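Local coordinates for cellobiose 2-epimerase (Ruminococcus albus, PDB 3VW5), which catalyses the reversible epimerization of cellobiose to 4-O-beta-D-glucopyranosyl-D-mannose, working on the unmodified sugar within an (alpha/alpha)6 barrel, at residues A[149-153]-A[204-208]. The protein carries 2 engineered substitutions. Residues are numbered along the deposited sequence; the frame is centred on the assembly and turned at random.
Sequences EYGYR and RLKFQ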
ATOM      1  N   GLU A 149     -19.525  -3.100  16.302  1.00 37.84           N
ATOM      2  CA  GLU A 149     -20.592  -2.127  16.009  1.00 40.93           C
ATOM      3  C   GLU A 149     -20.076  -0.774  15.545  1.00 41.75           C
ATOM      4  O   GLU A 149     -20.706  -0.121  14.725  1.00 49.87           O
ATOM      5  CB  GLU A 149     -21.512  -1.885  17.209  1.00 36.24           C
ATOM      6  CG  GLU A 149     -22.489  -2.985  17.504  1.00 42.99           C
ATOM      7  CD  GLU A 149     -23.613  -3.108  16.489  1.00 46.80           C
ATOM      8  OE1 GLU A 149     -24.254  -2.091  16.123  1.00 48.85           O
ATOM      9  OE2 GLU A 149     -23.861  -4.248  16.065  1.00 44.29           O
ATOM     10  N   TYR A 150     -18.950  -0.332  16.088  1.00 40.00           N
ATOM     11  CA  TYR A 150     -18.466   1.005  15.777  1.00 45.85           C
ATOM     12  C   TYR A 150     -17.264   0.918  14.843  1.00 45.60           C
ATOM     13  O   TYR A 150     -16.386   1.775  14.874  1.00 51.55           O
ATOM     14  CB  TYR A 150     -18.125   1.774  17.065  1.00 46.16           C
ATOM     15  CG  TYR A 150     -18.130   3.294  16.943  1.00 53.43           C
ATOM     16  CD1 TYR A 150     -18.370   3.927  15.723  1.00 50.53           C
ATOM     17  CD2 TYR A 150     -17.887   4.100  18.060  1.00 54.55           C
ATOM     18  CE1 TYR A 150     -18.368   5.311  15.616  1.00 44.91           C
ATOM     19  CE2 TYR A 150     -17.885   5.485  17.962  1.00 51.90           C
ATOM     20  CZ  TYR A 150     -18.127   6.084  16.735  1.00 54.70           C
ATOM     21  OH  TYR A 150     -18.128   7.461  16.640  1.00 62.25           O
ATOM     22  N   GLY A 151     -17.236  -0.124  14.016  1.00 41.62           N
ATOM     23  CA  GLY A 151     -16.221  -0.271  12.990  1.00 39.37           C
ATOM     24  C   GLY A 151     -15.277  -1.448  13.177  1.00 42.53           C
ATOM     25  O   GLY A 151     -15.413  -2.239  14.106  1.00 42.72           O
ATOM     26  N   TYR A 152     -14.299  -1.555  12.287  1.00 37.15           N
ATOM     27  CA  TYR A 152     -13.336  -2.641  12.331  1.00 35.49           C
ATOM     28  C   TYR A 152     -12.331  -2.485  13.467  1.00 39.74           C
ATOM     29  O   TYR A 152     -11.842  -1.383  13.724  1.00 42.17           O
ATOM     30  CB  TYR A 152     -12.589  -2.727  10.991  1.00 34.63           C
ATOM     31  CG  TYR A 152     -13.489  -3.034   9.818  1.00 34.44           C
ATOM     32  CD1 TYR A 152     -13.790  -4.354   9.476  1.00 34.77           C
ATOM     33  CD2 TYR A 152     -14.058  -2.012   9.064  1.00 34.09           C
ATOM     34  CE1 TYR A 152     -14.631  -4.646   8.413  1.00 34.48           C
ATOM     35  CE2 TYR A 152     -14.903  -2.300   7.988  1.00 31.62           C
ATOM     36  CZ  TYR A 152     -15.181  -3.620   7.677  1.00 32.57           C
ATOM     37  OH  TYR A 152     -16.002  -3.927   6.626  1.00 36.42           O
ATOM     38  N   ARG A 153     -12.022  -3.591  14.142  1.00 41.24           N
ATOM     39  CA  ARG A 153     -10.887  -3.654  15.061  1.00 41.56           C
ATOM     40  C   ARG A 153      -9.693  -4.281  14.355  1.00 39.08           C
ATOM     41  O   ARG A 153      -9.862  -5.033  13.406  1.00 42.54           O
ATOM     42  CB  ARG A 153     -11.258  -4.448  16.305  1.00 41.14           C
ATOM     43  CG  ARG A 153     -12.195  -3.696  17.199  1.00 43.64           C
ATOM     44  CD  ARG A 153     -12.428  -4.441  18.476  1.00 49.28           C
ATOM     45  NE  ARG A 153     -13.348  -3.711  19.341  1.00 56.24           N
ATOM     46  CZ  ARG A 153     -13.706  -4.117  20.555  1.00 57.76           C
ATOM     47  NH1 ARG A 153     -13.209  -5.251  21.051  1.00 57.23           N
ATOM     48  NH2 ARG A 153     -14.551  -3.389  21.275  1.00 50.40           N
ATOM     49  N   ARG A 204     -19.890  -2.990   2.043  1.00 38.22           N
ATOM     50  CA  ARG A 204     -18.861  -2.748   3.041  1.00 39.16           C
ATOM     51  C   ARG A 204     -17.931  -1.610   2.591  1.00 40.97           C
ATOM     52  O   ARG A 204     -17.613  -0.707   3.385  1.00 37.23           O
ATOM     53  CB  ARG A 204     -18.076  -4.026   3.322  1.00 39.13           C
ATOM     54  CG  ARG A 204     -18.952  -5.232   3.615  1.00 37.88           C
ATOM     55  CD  ARG A 204     -19.959  -4.922   4.691  1.00 39.20           C
ATOM     56  NE  ARG A 204     -19.322  -4.488   5.929  1.00 40.46           N
ATOM     57  CZ  ARG A 204     -19.680  -3.403   6.611  1.00 38.66           C
ATOM     58  NH1 ARG A 204     -20.671  -2.638   6.174  1.00 32.48           N
ATOM     59  NH2 ARG A 204     -19.038  -3.084   7.729  1.00 40.06           N
ATOM     60  N   LEU A 205     -17.524  -1.650   1.319  1.00 36.92           N
ATOM     61  CA  LEU A 205     -16.731  -0.589   0.706  1.00 35.00           C
ATOM     62  C   LEU A 205     -17.341   0.785   0.955  1.00 40.90           C
ATOM     63  O   LEU A 205     -16.622   1.728   1.305  1.00 41.77           O
ATOM     64  CB  LEU A 205     -16.620  -0.790  -0.812  1.00 36.23           C
ATOM     65  CG  LEU A 205     -15.306  -0.495  -1.565  1.00 41.90           C
ATOM     66  CD1 LEU A 205     -15.601  -0.028  -2.968  1.00 38.15           C
ATOM     67  CD2 LEU A 205     -14.368   0.511  -0.879  1.00 33.70           C
ATOM     68  N   LYS A 206     -18.653   0.917   0.752  1.00 36.67           N
ATOM     69  CA  LYS A 206     -19.283   2.225   0.898  1.00 37.14           C
ATOM     70  C   LYS A 206     -19.266   2.651   2.369  1.00 41.03           C
ATOM     71  O   LYS A 206     -19.104   3.837   2.695  1.00 38.55           O
ATOM     72  CB  LYS A 206     -20.694   2.245   0.308  1.00 36.57           C
ATOM     73  CG  LYS A 206     -20.743   2.331  -1.218  1.00 42.61           C
ATOM     74  CD  LYS A 206     -22.121   1.934  -1.759  1.00 45.39           C
ATOM     75  CE  LYS A 206     -22.180   2.014  -3.291  1.00 65.24           C
ATOM     76  NZ  LYS A 206     -23.514   2.486  -3.835  1.00 61.65           N
ATOM     77  N   PHE A 207     -19.395   1.677   3.258  1.00 34.11           N
ATOM     78  CA  PHE A 207     -19.299   1.969   4.669  1.00 35.99           C
ATOM     79  C   PHE A 207     -17.887   2.487   5.031  1.00 43.89           C
ATOM     80  O   PHE A 207     -17.737   3.439   5.814  1.00 43.36           O
ATOM     81  CB  PHE A 207     -19.676   0.746   5.488  1.00 34.04           C
ATOM     82  CG  PHE A 207     -19.214   0.810   6.915  1.00 40.13           C
ATOM     83  CD1 PHE A 207     -18.039   0.189   7.302  1.00 36.59           C
ATOM     84  CD2 PHE A 207     -19.955   1.491   7.869  1.00 40.94           C
ATOM     85  CE1 PHE A 207     -17.604   0.238   8.618  1.00 40.47           C
ATOM     86  CE2 PHE A 207     -19.530   1.548   9.187  1.00 40.46           C
ATOM     87  CZ  PHE A 207     -18.345   0.919   9.561  1.00 42.04           C
ATOM     88  N   GLN A 208     -16.857   1.886   4.440  1.00 37.74           N
ATOM     89  CA  GLN A 208     -15.496   2.346   4.674  1.00 38.62           C
ATOM     90  C   GLN A 208     -15.265   3.754   4.132  1.00 42.48           C
ATOM     91  O   GLN A 208     -14.656   4.589   4.804  1.00 42.25           O
ATOM     92  CB  GLN A 208     -14.489   1.358   4.091  1.00 35.59           C
ATOM     93  CG  GLN A 208     -14.468   0.029   4.823  1.00 36.22           C
ATOM     94  CD  GLN A 208     -14.195  -1.145   3.893  1.00 40.35           C
ATOM     95  OE1 GLN A 208     -13.787  -0.974   2.735  1.00 29.69           O
ATOM     96  NE2 GLN A 208     -14.432  -2.349   4.399  1.00 40.59           N
TER
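Y152 reaches from strand 151-156 onto helix 199-216 and meets R204, F207 and Q208, joining a short strand to a helix of the (alpha/alpha)6 barrel. Its hydroxyl accepts a hydrogen bond from the Q208 amide, Q208 NE2 to Y152 OH 3.1 Å; the bond is bent, with 139° at the hydrogen, and OH lies close to the amide plane. The two side chains cross at about a right angle, ring and amide planes 57° apart. Next to the hydroxyl-bearing carbon, Y152 CE2 lies at the edge of the F207 ring, in its plane, 3.8 Å from F207 CE1. With chi1 at 162°, CG of F207 stands opposite the backbone N, and the ring is carried out toward the strand, where F207 CZ lies 4.2 Å from G151 CA. R204, bent at chi2 and chi3, curls back beside the phenol; R204 NH2 is 3.3 Å from Y152 OH. In the second shell, the E143 carboxylate bridges R204 and Y152, with OE1 in a salt bridge to R204 NE and OE2 hydrogen-bonded to Y152 OH. L185 of helix 179-196 and L147 pack on Y152. Within helix 199-216 the backbone hydrogen bond from Q208 N to R204 O, 2.9 Å, sets these two residues one turn apart.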